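Local coordinates for racemase, putative (Roseobacter denitrificans, PDB 3TCS), which binds magnesium and D-alanine at the mouth of a TIM barrel and, as a putative racemase of the mandelate racemase/muconate lactonizing family, may act as a hydro-lyase, at residues Leu302-His307 and Arg323-Ala328; Pro122-Leu127 and Thr318-Arg323; Leu133-Ala138 and Gly329-Phe334; Thr264-Ile269 and Val294-Ala299. All coordinates share one frame; numbering follows the deposited sequence.

Contact 1 of 4, residues Leu302-His307 and Arg323-Ala328. With DAL (D-alanine), chain L.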
loop_
_atom_site.group_PDB
_atom_site.type_symbol
_atom_site.label_atom_id
_atom_site.label_comp_id
_atom_site.label_asym_id
_atom_site.label_seq_id
_atom_site.Cartn_x
_atom_site.Cartn_y
_atom_site.Cartn_z
ATOM N N LEU B 302 13.330 21.671 6.265
ATOM C CA LEU B 302 13.476 20.528 7.172
ATOM C C LEU B 302 14.640 19.628 6.796
ATOM O O LEU B 302 14.903 19.395 5.615
ATOM C CB LEU B 302 12.215 19.667 7.193
ATOM C CG LEU B 302 10.976 20.178 7.913
ATOM C CD1 LEU B 302 10.271 21.189 7.044
ATOM C CD2 LEU B 302 10.060 19.010 8.216
ATOM N N PRO B 303 15.350 19.101 7.804
ATOM C CA PRO B 303 16.479 18.216 7.524
ATOM C C PRO B 303 15.968 16.800 7.282
ATOM O O PRO B 303 14.831 16.469 7.641
ATOM C CB PRO B 303 17.317 18.322 8.791
ATOM C CG PRO B 303 16.272 18.446 9.849
ATOM C CD PRO B 303 15.289 19.431 9.239
ATOM N N VAL B 304 16.820 15.978 6.677
ATOM C CA VAL B 304 16.498 14.596 6.366
ATOM C C VAL B 304 17.455 13.637 7.076
ATOM O O VAL B 304 18.669 13.685 6.875
ATOM C CB VAL B 304 16.598 14.339 4.843
ATOM C CG1 VAL B 304 16.213 12.890 4.524
ATOM C CG2 VAL B 304 15.703 15.320 4.087
ATOM N N THR B 305 16.899 12.772 7.915
ATOM C CA THR B 305 17.680 11.777 8.645
ATOM C C THR B 305 16.987 10.457 8.313
ATOM O O THR B 305 16.118 9.981 9.047
ATOM C CB THR B 305 17.647 12.064 10.154
ATOM O OG1 THR B 305 18.218 13.363 10.389
ATOM C CG2 THR B 305 18.453 11.014 10.932
ATOM N N PRO B 306 17.374 9.851 7.183
ATOM C CA PRO B 306 16.783 8.593 6.727
ATOM C C PRO B 306 16.809 7.420 7.692
ATOM O O PRO B 306 17.638 7.340 8.601
ATOM C CB PRO B 306 17.564 8.281 5.447
ATOM C CG PRO B 306 18.045 9.637 4.983
ATOM C CD PRO B 306 18.459 10.276 6.282
ATOM N N HIS B 307 15.879 6.505 7.463
ATOM C CA HIS B 307 15.773 5.285 8.239
ATOM C C HIS B 307 16.475 4.173 7.454
ATOM O O HIS B 307 16.259 4.024 6.259
ATOM C CB HIS B 307 14.295 4.928 8.443
ATOM C CG HIS B 307 14.054 3.509 8.858
ATOM N ND1 HIS B 307 14.058 2.459 7.964
ATOM C CD2 HIS B 307 13.780 2.971 10.070
ATOM C CE1 HIS B 307 13.793 1.335 8.609
ATOM N NE2 HIS B 307 13.620 1.619 9.888
ATOM N N ARG B 323 25.751 11.883 1.685
ATOM C CA ARG B 323 26.958 12.568 1.227
ATOM C C ARG B 323 26.609 13.487 0.063
ATOM O O ARG B 323 27.478 14.171 -0.473
ATOM C CB ARG B 323 28.016 11.566 0.747
ATOM C CG ARG B 323 28.754 10.792 1.842
ATOM C CD ARG B 323 29.623 11.690 2.730
ATOM N NE ARG B 323 30.516 12.577 1.983
ATOM C CZ ARG B 323 31.365 13.427 2.555
ATOM N NH1 ARG B 323 31.439 13.495 3.878
ATOM N NH2 ARG B 323 32.121 14.229 1.815
ATOM N N ALA B 324 25.341 13.505 -0.331
ATOM C CA ALA B 324 24.945 14.329 -1.462
ATOM C C ALA B 324 23.853 15.373 -1.226
ATOM O O ALA B 324 23.905 16.457 -1.800
ATOM C CB ALA B 324 24.542 13.429 -2.622
ATOM N N ILE B 325 22.870 15.075 -0.387
ATOM C CA ILE B 325 21.787 16.037 -0.190
ATOM C C ILE B 325 22.214 17.290 0.577
ATOM O O ILE B 325 23.078 17.231 1.449
ATOM C CB ILE B 325 20.572 15.368 0.491
ATOM C CG1 ILE B 325 20.948 14.862 1.880
ATOM C CG2 ILE B 325 20.077 14.206 -0.376
ATOM C CD1 ILE B 325 19.746 14.382 2.689
ATOM N N PRO B 326 21.606 18.447 0.255
ATOM C CA PRO B 326 21.923 19.726 0.902
ATOM C C PRO B 326 21.326 19.940 2.291
ATOM O O PRO B 326 21.745 20.846 3.016
ATOM C CB PRO B 326 21.388 20.745 -0.096
ATOM C CG PRO B 326 20.142 20.083 -0.579
ATOM C CD PRO B 326 20.612 18.642 -0.817
ATOM N N ASN B 327 20.348 19.120 2.654
ATOM C CA ASN B 327 19.683 19.255 3.948
ATOM C C ASN B 327 19.766 17.966 4.766
ATOM O O ASN B 327 18.769 17.492 5.309
ATOM C CB ASN B 327 18.215 19.645 3.726
ATOM C CG ASN B 327 17.471 18.648 2.839
ATOM O OD1 ASN B 327 18.069 18.012 1.965
ATOM N ND2 ASN B 327 16.159 18.521 3.048
ATOM N N ALA B 328 20.965 17.404 4.852
ATOM C CA ALA B 328 21.160 16.172 5.607
ATOM C C ALA B 328 21.032 16.409 7.106
ATOM O O ALA B 328 21.390 17.478 7.611
ATOM C CB ALA B 328 22.531 15.579 5.296
HETATM N N DAL L . 14.210 3.825 13.063
HETATM C CA DAL L . 14.065 2.520 13.733
HETATM C CB DAL L . 15.112 1.539 13.224
HETATM C C DAL L . 12.707 1.965 13.463
HETATM O O DAL L . 11.739 2.567 13.799
#
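Asn327 lays its side chain against Leu302 and Val304, and the path from its CB outward shows how one amide can join two loops. The first torsion (chi1 57°) sets CG between the backbone N and the carbonyl carbon, which puts the amide beside Leu302 O and the Val304 methyl. Asn327 CB lies 3.8 Å from Leu302 O, and Asn327 CG then passes beside Val304 CG2 at 4.0 Å. Asn327 OD1 comes no nearer than 4.2 Å to Val304 CG2. At the tip, Asn327 ND2 gives a hydrogen bond to Leu302 O (3.0 Å, 156° at the hydrogen), the acceptor standing slightly out of the amide plane. Asn327 ND2 also rests 3.4 Å from Val304 CG2, the methyl that lies beside its own backbone N, and has a weak second bond to Val294 O. The backbones form a single beta bridge between Val304 and Ala328, made by Val304 N donating to Asn327 O over 2.8 Å together with the Val304-Gly329 backbone bond. Asn327 O also receives the CA-H of Pro303. Next to the bridge, Ile325 CD1 meets Val304 CB at 3.8 Å. Further along the first segment, the edge of the His307 ring faces the bound D-alanine, His307 CD2 lying 3.1 Å from its N, while His307 ND1 is held by Asp280. Residues Leu302-His307 follow helix 287-300 into the barrel wall, hydrogen-bonded through their backbone to Val277 of strand 276-277, with helix 287-300 touching Ile325 and Asn327 and helix 314-322 touching Pro306 and Ala328.

Contact 2 of 4, residues Pro122-Leu127 and Thr318-Arg323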
loop_
_atom_site.group_PDB
_atom_site.type_symbol
_atom_site.label_atom_id
_atom_site.label_comp_id
_atom_site.label_asym_id
_atom_site.label_seq_id
_atom_site.Cartn_x
_atom_site.Cartn_y
_atom_site.Cartn_z
ATOM N N PRO B 122 31.319 7.054 -7.617
ATOM C CA PRO B 122 30.443 6.447 -6.612
ATOM C C PRO B 122 29.088 7.127 -6.813
ATOM O O PRO B 122 29.031 8.249 -7.324
ATOM C CB PRO B 122 31.102 6.842 -5.288
ATOM C CG PRO B 122 31.785 8.148 -5.620
ATOM C CD PRO B 122 32.366 7.879 -6.988
ATOM N N VAL B 123 28.003 6.459 -6.443
ATOM C CA VAL B 123 26.678 7.048 -6.615
ATOM C C VAL B 123 26.584 8.428 -5.962
ATOM O O VAL B 123 25.963 9.339 -6.512
ATOM C CB VAL B 123 25.581 6.116 -6.049
ATOM C CG1 VAL B 123 24.220 6.812 -6.070
ATOM C CG2 VAL B 123 25.518 4.843 -6.890
ATOM N N ALA B 124 27.213 8.585 -4.799
ATOM C CA ALA B 124 27.198 9.861 -4.087
ATOM C C ALA B 124 27.632 11.004 -4.998
ATOM O O ALA B 124 27.085 12.103 -4.924
ATOM C CB ALA B 124 28.110 9.797 -2.868
ATOM N N GLU B 125 28.626 10.750 -5.846
ATOM C CA GLU B 125 29.107 11.770 -6.773
ATOM C C GLU B 125 28.126 11.978 -7.921
ATOM O O GLU B 125 27.917 13.104 -8.370
ATOM C CB GLU B 125 30.485 11.391 -7.324
ATOM C CG GLU B 125 31.624 11.769 -6.386
ATOM C CD GLU B 125 32.993 11.440 -6.948
ATOM O OE1 GLU B 125 33.091 11.150 -8.159
ATOM O OE2 GLU B 125 33.977 11.480 -6.175
ATOM N N VAL B 126 27.522 10.893 -8.393
ATOM C CA VAL B 126 26.556 10.998 -9.482
ATOM C C VAL B 126 25.401 11.879 -9.010
ATOM O O VAL B 126 24.816 12.629 -9.788
ATOM C CB VAL B 126 26.007 9.609 -9.882
ATOM C CG1 VAL B 126 25.005 9.753 -11.015
ATOM C CG2 VAL B 126 27.149 8.699 -10.307
ATOM N N LEU B 127 25.095 11.790 -7.721
ATOM C CA LEU B 127 24.015 12.564 -7.119
ATOM C C LEU B 127 24.404 14.006 -6.803
ATOM O O LEU B 127 23.603 14.761 -6.244
ATOM C CB LEU B 127 23.540 11.882 -5.832
ATOM C CG LEU B 127 22.824 10.535 -5.965
ATOM C CD1 LEU B 127 22.590 9.960 -4.578
ATOM C CD2 LEU B 127 21.503 10.714 -6.700
ATOM N N THR B 318 21.880 4.804 1.961
ATOM C CA THR B 318 21.646 5.995 2.776
ATOM C C THR B 318 22.938 6.788 2.946
ATOM O O THR B 318 22.928 8.023 2.925
ATOM C CB THR B 318 21.078 5.603 4.158
ATOM O OG1 THR B 318 19.882 4.833 3.976
ATOM C CG2 THR B 318 20.743 6.843 4.972
ATOM N N MET B 319 24.049 6.075 3.115
ATOM C CA MET B 319 25.353 6.720 3.254
ATOM C C MET B 319 25.642 7.573 2.016
ATOM O O MET B 319 26.087 8.714 2.133
ATOM C CB MET B 319 26.450 5.664 3.434
ATOM C CG MET B 319 26.481 5.044 4.824
ATOM S SD MET B 319 27.377 3.473 4.875
ATOM C CE MET B 319 28.976 3.957 4.148
ATOM N N HIS B 320 25.389 7.026 0.829
ATOM C CA HIS B 320 25.628 7.781 -0.398
ATOM C C HIS B 320 24.702 8.989 -0.481
ATOM O O HIS B 320 25.123 10.078 -0.876
ATOM C CB HIS B 320 25.415 6.908 -1.640
ATOM C CG HIS B 320 26.592 6.052 -1.995
ATOM N ND1 HIS B 320 26.927 4.913 -1.295
ATOM C CD2 HIS B 320 27.508 6.167 -2.985
ATOM C CE1 HIS B 320 27.996 4.361 -1.839
ATOM N NE2 HIS B 320 28.369 5.103 -2.866
ATOM N N LEU B 321 23.439 8.794 -0.112
ATOM C CA LEU B 321 22.473 9.884 -0.155
ATOM C C LEU B 321 22.891 11.019 0.780
ATOM O O LEU B 321 22.860 12.190 0.399
ATOM C CB LEU B 321 21.078 9.387 0.243
ATOM C CG LEU B 321 19.972 10.452 0.181
ATOM C CD1 LEU B 321 19.653 10.770 -1.276
ATOM C CD2 LEU B 321 18.727 9.961 0.893
ATOM N N LEU B 322 23.290 10.665 2.001
ATOM C CA LEU B 322 23.696 11.661 2.984
ATOM C C LEU B 322 24.947 12.441 2.588
ATOM O O LEU B 322 25.177 13.538 3.096
ATOM C CB LEU B 322 23.891 11.003 4.353
ATOM C CG LEU B 322 22.609 10.551 5.064
ATOM C CD1 LEU B 322 22.974 9.835 6.350
ATOM C CD2 LEU B 322 21.720 11.762 5.371
ATOM N N ARG B 323 25.751 11.883 1.685
ATOM C CA ARG B 323 26.958 12.568 1.227
ATOM C C ARG B 323 26.609 13.487 0.063
ATOM O O ARG B 323 27.478 14.171 -0.473
ATOM C CB ARG B 323 28.016 11.566 0.747
ATOM C CG ARG B 323 28.754 10.792 1.842
ATOM C CD ARG B 323 29.623 11.690 2.730
ATOM N NE ARG B 323 30.516 12.577 1.983
ATOM C CZ ARG B 323 31.365 13.427 2.555
ATOM N NH1 ARG B 323 31.439 13.495 3.878
ATOM N NH2 ARG B 323 32.121 14.229 1.815
#
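The two-domain fold of the enolase superfamily brings the short helix 123-126, which follows helix 98-119, against helix 314-322 of the barrel, and His320 and Ala124 are the residues where the two come nearest. Pro122 occupies the N-cap position of the short helix, and its carbonyl oxygen accepts from both Glu125 N and Val126 N. The His320 ring points at this helix start. Its edge, in plane, meets the backbone of Ala124, with His320 CD2 a tight 3.0 Å from Ala124 N. Val123 CB approaches His320 CD2 at 3.6 Å, and Pro122 CB stands 4.0 Å from His320 NE2 near the ring plane. These are close contacts without a hydrogen bond. The polar atom ND1 is instead hydrogen-bonded to Leu316 O one turn back in its own helix, which fixes the rotation of the imidazole, and Trp369 adds an edge-to-face ring contact. Ala124 CB packs against the second helix, 3.6 Å from His320 O and 4.0 Å from Arg323 CB. The arginine chain then bends away, its guanidinium bonded to Thr130 O and Leu133 O. At the other end, Leu127 CD1 meets Leu321 CD1 at 4.5 Å.

Contact 3 of 4, residues Leu133-Ala138 and Gly329-Phe334. With DAL (D-alanine), chain L.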
loop_
_atom_site.group_PDB
_atom_site.type_symbol
_atom_site.label_atom_id
_atom_site.label_comp_id
_atom_site.label_asym_id
_atom_site.label_seq_id
_atom_site.Cartn_x
_atom_site.Cartn_y
_atom_site.Cartn_z
ATOM N N LEU B 133 33.332 10.605 4.888
ATOM C CA LEU B 133 32.756 10.075 6.118
ATOM C C LEU B 133 31.375 10.623 6.458
ATOM O O LEU B 133 31.030 11.749 6.100
ATOM C CB LEU B 133 33.704 10.358 7.289
ATOM C CG LEU B 133 35.100 9.747 7.173
ATOM C CD1 LEU B 133 36.011 10.341 8.241
ATOM C CD2 LEU B 133 35.004 8.237 7.311
ATOM N N ILE B 134 30.589 9.802 7.149
ATOM C CA ILE B 134 29.254 10.188 7.589
ATOM C C ILE B 134 29.156 9.751 9.042
ATOM O O ILE B 134 29.394 8.584 9.363
ATOM C CB ILE B 134 28.127 9.466 6.806
ATOM C CG1 ILE B 134 28.307 9.651 5.298
ATOM C CG2 ILE B 134 26.774 10.022 7.228
ATOM C CD1 ILE B 134 29.241 8.634 4.665
ATOM N N ARG B 135 28.825 10.684 9.926
ATOM C CA ARG B 135 28.696 10.346 11.336
ATOM C C ARG B 135 27.511 9.399 11.487
ATOM O O ARG B 135 26.465 9.613 10.886
ATOM C CB ARG B 135 28.457 11.605 12.165
ATOM C CG ARG B 135 28.306 11.333 13.646
ATOM C CD ARG B 135 27.837 12.581 14.364
ATOM N NE ARG B 135 27.646 12.348 15.792
ATOM C CZ ARG B 135 26.970 13.169 16.585
ATOM N NH1 ARG B 135 26.419 14.268 16.085
ATOM N NH2 ARG B 135 26.851 12.897 17.878
ATOM N N ALA B 136 27.670 8.359 12.294
ATOM C CA ALA B 136 26.598 7.393 12.492
ATOM C C ALA B 136 26.134 7.332 13.936
ATOM O O ALA B 136 26.890 7.665 14.850
ATOM C CB ALA B 136 27.069 6.018 12.055
ATOM N N TYR B 137 24.883 6.935 14.147
ATOM C CA TYR B 137 24.399 6.780 15.506
ATOM C C TYR B 137 24.102 5.301 15.713
ATOM O O TYR B 137 23.516 4.654 14.840
ATOM C CB TYR B 137 23.169 7.665 15.778
ATOM C CG TYR B 137 21.856 7.302 15.104
ATOM C CD1 TYR B 137 21.025 6.317 15.634
ATOM C CD2 TYR B 137 21.393 8.032 14.005
ATOM C CE1 TYR B 137 19.748 6.073 15.092
ATOM C CE2 TYR B 137 20.118 7.799 13.456
ATOM C CZ TYR B 137 19.304 6.825 14.009
ATOM O OH TYR B 137 18.035 6.633 13.501
ATOM N N ALA B 138 24.557 4.756 16.840
ATOM C CA ALA B 138 24.341 3.347 17.144
ATOM C C ALA B 138 22.861 3.145 17.425
ATOM O O ALA B 138 22.305 3.714 18.363
ATOM C CB ALA B 138 25.174 2.928 18.343
ATOM N N GLY B 329 20.518 15.398 7.802
ATOM C CA GLY B 329 20.373 15.459 9.242
ATOM C C GLY B 329 21.737 15.279 9.886
ATOM O O GLY B 329 22.759 15.329 9.197
ATOM N N LYS B 330 21.757 15.025 11.193
ATOM C CA LYS B 330 23.003 14.906 11.941
ATOM C C LYS B 330 23.787 13.607 11.821
ATOM O O LYS B 330 24.987 13.587 12.083
ATOM C CB LYS B 330 22.733 15.144 13.429
ATOM C CG LYS B 330 21.972 16.421 13.757
ATOM C CD LYS B 330 21.533 16.398 15.219
ATOM C CE LYS B 330 20.600 17.549 15.549
ATOM N NZ LYS B 330 20.171 17.524 16.980
ATOM N N TYR B 331 23.127 12.524 11.429
ATOM C CA TYR B 331 23.814 11.242 11.383
ATOM C C TYR B 331 23.075 10.132 10.659
ATOM O O TYR B 331 21.874 10.219 10.401
ATOM C CB TYR B 331 24.114 10.789 12.824
ATOM C CG TYR B 331 23.132 11.341 13.857
ATOM C CD1 TYR B 331 23.589 11.865 15.071
ATOM C CD2 TYR B 331 21.762 11.392 13.598
ATOM C CE1 TYR B 331 22.708 12.434 15.989
ATOM C CE2 TYR B 331 20.865 11.961 14.516
ATOM C CZ TYR B 331 21.350 12.483 15.706
ATOM O OH TYR B 331 20.486 13.083 16.598
ATOM N N LEU B 332 23.829 9.082 10.352
ATOM C CA LEU B 332 23.342 7.887 9.670
ATOM C C LEU B 332 22.858 6.875 10.707
ATOM O O LEU B 332 23.580 6.577 11.656
ATOM C CB LEU B 332 24.492 7.244 8.886
ATOM C CG LEU B 332 24.248 5.863 8.275
ATOM C CD1 LEU B 332 23.634 6.034 6.895
ATOM C CD2 LEU B 332 25.568 5.092 8.178
ATOM N N GLU B 333 21.651 6.341 10.540
ATOM C CA GLU B 333 21.180 5.329 11.478
ATOM C C GLU B 333 22.059 4.102 11.249
ATOM O O GLU B 333 22.250 3.666 10.110
ATOM C CB GLU B 333 19.715 4.972 11.226
ATOM C CG GLU B 333 19.271 3.765 12.047
ATOM C CD GLU B 333 17.773 3.595 12.122
ATOM O OE1 GLU B 333 17.050 3.939 11.160
ATOM O OE2 GLU B 333 17.316 3.095 13.163
ATOM N N PHE B 334 22.615 3.549 12.318
ATOM C CA PHE B 334 23.486 2.392 12.162
ATOM C C PHE B 334 23.123 1.290 13.146
ATOM O O PHE B 334 23.403 1.394 14.334
ATOM C CB PHE B 334 24.939 2.813 12.369
ATOM C CG PHE B 334 25.937 1.792 11.902
ATOM C CD1 PHE B 334 26.263 1.686 10.553
ATOM C CD2 PHE B 334 26.532 0.922 12.808
ATOM C CE1 PHE B 334 27.174 0.725 10.112
ATOM C CE2 PHE B 334 27.444 -0.045 12.378
ATOM C CZ PHE B 334 27.764 -0.141 11.027
HETATM N N DAL L . 14.210 3.825 13.063
HETATM C CA DAL L . 14.065 2.520 13.733
HETATM C CB DAL L . 15.112 1.539 13.224
HETATM C C DAL L . 12.707 1.965 13.463
HETATM O O DAL L . 11.739 2.567 13.799
HETATM O O HOH W 1 26.510 15.417 13.294
#
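Ala136, Tyr137 and Ala138 pair in parallel register with Leu332, Glu333 and Phe334, the short strands running 41° apart and joined by Leu332 N to Arg135 O (2.7 Å), Tyr137 N to Leu332 O (2.8 Å) and Phe334 N to Tyr137 O (2.9 Å). On one side of this barrel sheet lie Ala136 and Ala138 with Leu332 and Phe334, where the CB of Ala136 packs on Phe334 CB and Leu332 CD2. The other side carries Tyr137 and Glu333. With chi1 at 70°, Tyr137 swings its ring back across the neighbouring strand, and Glu333 CA sits over the ring face as a CH-pi contact, 3.6 Å from its centroid. The edge of the same ring turns toward the face of Tyr331 in an offset edge-to-face pair, the centroids 5.1 Å apart and the planes 73° to each other. Lys330 CB covers the centre of the opposite Tyr331 face. Beside this ring the extended Arg135 chain runs the same way, with Tyr331 CD1 over a face of the guanidinium, 3.8 Å from Arg135 NH1. A water accepts from Arg135 NH1 (3.0 Å) and donates to Lys330 O (2.7 Å), while NH2 makes a salt bridge to Asp201. Glu333 OE2 takes a hydrogen bond from Ser139 OG and a salt bridge to Lys167 NZ, OE1 takes Cys308 N, and Tyr137 OH also bonds Lys167. This is consistent with polar partners positioning the pocket-lining carboxylate, while strand pairing and the CH-pi contact place the Glu333 backbone.

Contact 4 of 4, residues Thr264-Ile269 and Val294-Ala299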
loop_
_atom_site.group_PDB
_atom_site.type_symbol
_atom_site.label_atom_id
_atom_site.label_comp_id
_atom_site.label_asym_id
_atom_site.label_seq_id
_atom_site.Cartn_x
_atom_site.Cartn_y
_atom_site.Cartn_z
ATOM N N THR B 264 1.189 11.742 0.573
ATOM C CA THR B 264 1.115 11.743 2.029
ATOM C C THR B 264 2.354 12.459 2.563
ATOM O O THR B 264 2.282 13.192 3.551
ATOM C CB THR B 264 1.050 10.309 2.591
ATOM O OG1 THR B 264 -0.179 9.700 2.179
ATOM C CG2 THR B 264 1.111 10.323 4.108
ATOM N N TRP B 265 3.491 12.237 1.908
ATOM C CA TRP B 265 4.728 12.903 2.293
ATOM C C TRP B 265 4.536 14.416 2.148
ATOM O O TRP B 265 4.933 15.192 3.021
ATOM C CB TRP B 265 5.887 12.451 1.399
ATOM C CG TRP B 265 6.682 11.339 1.989
ATOM C CD1 TRP B 265 6.763 10.054 1.540
ATOM C CD2 TRP B 265 7.506 11.412 3.158
ATOM N NE1 TRP B 265 7.587 9.318 2.358
ATOM C CE2 TRP B 265 8.057 10.128 3.360
ATOM C CE3 TRP B 265 7.831 12.439 4.056
ATOM C CZ2 TRP B 265 8.916 9.841 4.426
ATOM C CZ3 TRP B 265 8.686 12.152 5.117
ATOM C CH2 TRP B 265 9.219 10.861 5.291
ATOM N N GLN B 266 3.921 14.826 1.042
ATOM C CA GLN B 266 3.674 16.245 0.801
ATOM C C GLN B 266 2.779 16.822 1.903
ATOM O O GLN B 266 3.012 17.932 2.393
ATOM C CB GLN B 266 3.006 16.451 -0.562
ATOM C CG GLN B 266 2.915 17.910 -0.990
ATOM C CD GLN B 266 4.244 18.462 -1.466
ATOM O OE1 GLN B 266 4.774 18.037 -2.493
ATOM N NE2 GLN B 266 4.792 19.410 -0.717
ATOM N N ARG B 267 1.753 16.072 2.292
ATOM C CA ARG B 267 0.847 16.533 3.339
ATOM C C ARG B 267 1.573 16.656 4.679
ATOM O O ARG B 267 1.417 17.647 5.391
ATOM C CB ARG B 267 -0.329 15.571 3.487
ATOM C CG ARG B 267 -1.380 16.047 4.469
ATOM C CD ARG B 267 -2.359 14.938 4.819
ATOM N NE ARG B 267 -3.342 15.386 5.801
ATOM C CZ ARG B 267 -4.043 14.571 6.583
ATOM N NH1 ARG B 267 -3.870 13.257 6.506
ATOM N NH2 ARG B 267 -4.915 15.073 7.447
ATOM N N MET B 268 2.364 15.640 5.017
ATOM C CA MET B 268 3.116 15.622 6.276
ATOM C C MET B 268 4.050 16.827 6.392
ATOM O O MET B 268 4.124 17.482 7.437
ATOM C CB MET B 268 3.954 14.341 6.373
ATOM C CG MET B 268 4.669 14.159 7.709
ATOM S SD MET B 268 6.069 13.011 7.608
ATOM C CE MET B 268 5.268 11.553 6.905
ATOM N N ILE B 269 4.767 17.109 5.314
ATOM C CA ILE B 269 5.708 18.220 5.295
ATOM C C ILE B 269 5.002 19.574 5.262
ATOM O O ILE B 269 5.379 20.490 5.998
ATOM C CB ILE B 269 6.688 18.062 4.107
ATOM C CG1 ILE B 269 7.575 16.833 4.367
ATOM C CG2 ILE B 269 7.538 19.321 3.940
ATOM C CD1 ILE B 269 8.521 16.469 3.233
ATOM N N VAL B 294 13.218 14.491 -0.373
ATOM C CA VAL B 294 14.323 15.335 0.074
ATOM C C VAL B 294 14.083 16.781 -0.375
ATOM O O VAL B 294 14.330 17.726 0.379
ATOM C CB VAL B 294 15.665 14.838 -0.502
ATOM C CG1 VAL B 294 16.760 15.870 -0.268
ATOM C CG2 VAL B 294 16.047 13.514 0.148
ATOM N N GLU B 295 13.602 16.951 -1.604
ATOM C CA GLU B 295 13.331 18.291 -2.124
ATOM C C GLU B 295 12.139 18.941 -1.403
ATOM O O GLU B 295 12.166 20.136 -1.113
ATOM C CB GLU B 295 13.087 18.221 -3.635
ATOM C CG GLU B 295 12.675 19.534 -4.299
ATOM C CD GLU B 295 13.618 20.702 -4.015
ATOM O OE1 GLU B 295 14.839 20.487 -3.843
ATOM O OE2 GLU B 295 13.130 21.854 -3.982
ATOM N N MET B 296 11.096 18.165 -1.116
ATOM C CA MET B 296 9.942 18.707 -0.392
ATOM C C MET B 296 10.446 19.263 0.932
ATOM O O MET B 296 10.089 20.369 1.340
ATOM C CB MET B 296 8.919 17.622 -0.069
ATOM C CG MET B 296 8.196 17.007 -1.241
ATOM S SD MET B 296 7.109 15.697 -0.638
ATOM C CE MET B 296 6.569 14.975 -2.194
ATOM N N ALA B 297 11.267 18.464 1.607
ATOM C CA ALA B 297 11.831 18.843 2.895
ATOM C C ALA B 297 12.766 20.038 2.768
ATOM O O ALA B 297 12.693 20.980 3.562
ATOM C CB ALA B 297 12.581 17.662 3.504
ATOM N N ARG B 298 13.641 19.998 1.766
ATOM C CA ARG B 298 14.597 21.077 1.558
ATOM C C ARG B 298 13.891 22.422 1.392
ATOM O O ARG B 298 14.222 23.398 2.073
ATOM C CB ARG B 298 15.462 20.802 0.325
ATOM C CG ARG B 298 16.610 21.796 0.148
ATOM C CD ARG B 298 16.995 21.949 -1.322
ATOM N NE ARG B 298 15.872 22.460 -2.108
ATOM C CZ ARG B 298 15.363 23.682 -1.992
ATOM N NH1 ARG B 298 15.876 24.546 -1.124
ATOM N NH2 ARG B 298 14.323 24.040 -2.731
ATOM N N ALA B 299 12.914 22.475 0.491
ATOM C CA ALA B 299 12.186 23.718 0.251
ATOM C C ALA B 299 11.493 24.224 1.517
ATOM O O ALA B 299 11.327 25.430 1.705
ATOM C CB ALA B 299 11.157 23.514 -0.866
#
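Met296 reaches across from one helix to the other as an extended chain, and three side chains of the facing helix meet it at different points. Ile269 crosses it at about a right angle, pressing its CD1 on Met296 CB at 3.5 Å. The same methyl also reaches the neighbouring Ala297, whose CB is 4.2 Å from Ile269 CD1. Further out the sulfur nestles on the helix backbone, with Met296 SD 3.7 Å from Gln266 N and 4.0 Å from Trp265 CB. The first torsion of Met296 (chi1 -67°), with CG anti to the carbonyl carbon, directs CG toward the facing helix, and the near-180° chi2 and chi3 keep the chain extended. Both helices belong to the outer layer of the (beta/alpha)7beta barrel of the enolase superfamily, helix 262-270 preceding strand 276-277 and helix 287-300 following it, and their short segments run nearly parallel at 16°, with axes 10.0 Å apart. Trp265, Ile269 and Ala297 all rest on Val277 of that strand, and the indole NE1 is hydrogen-bonded to Asp259 O. Gln266 crosses Met296 obliquely. It bends at chi2 so that Gln266 OE1 lies 3.6 Å from Met296 CE, while its NE2 bonds to Asp270. Beside the contact, on the exposed flank of helix 287-300, Arg298 grips the Glu295 carboxylate side-on, through NE to OE1 and NH2 to OE2.

From the N terminus, contact 2 opens first at 122-127 and contact 3 at 133-138; their partners follow in the same order, so the two long loops cross. Both enclose contact 4, whose shorter loop runs from 264-269 to 294-299 and joins two neighbouring outer helices of the barrel. Contact 1 begins just after contact 4 closes, with Leu302 N probably hydrogen-bonded to Ala297 O. It lies wholly within the span of contact 3 and crosses contact 2, with which it shares Arg323. Contact 2 ties helix 314-322 to the N-terminal part, contact 3 closes the barrel by pairing strand 332-335 with strand 132-139, and contact 1 links the 302-307 run to the loop leading into strand 332-335.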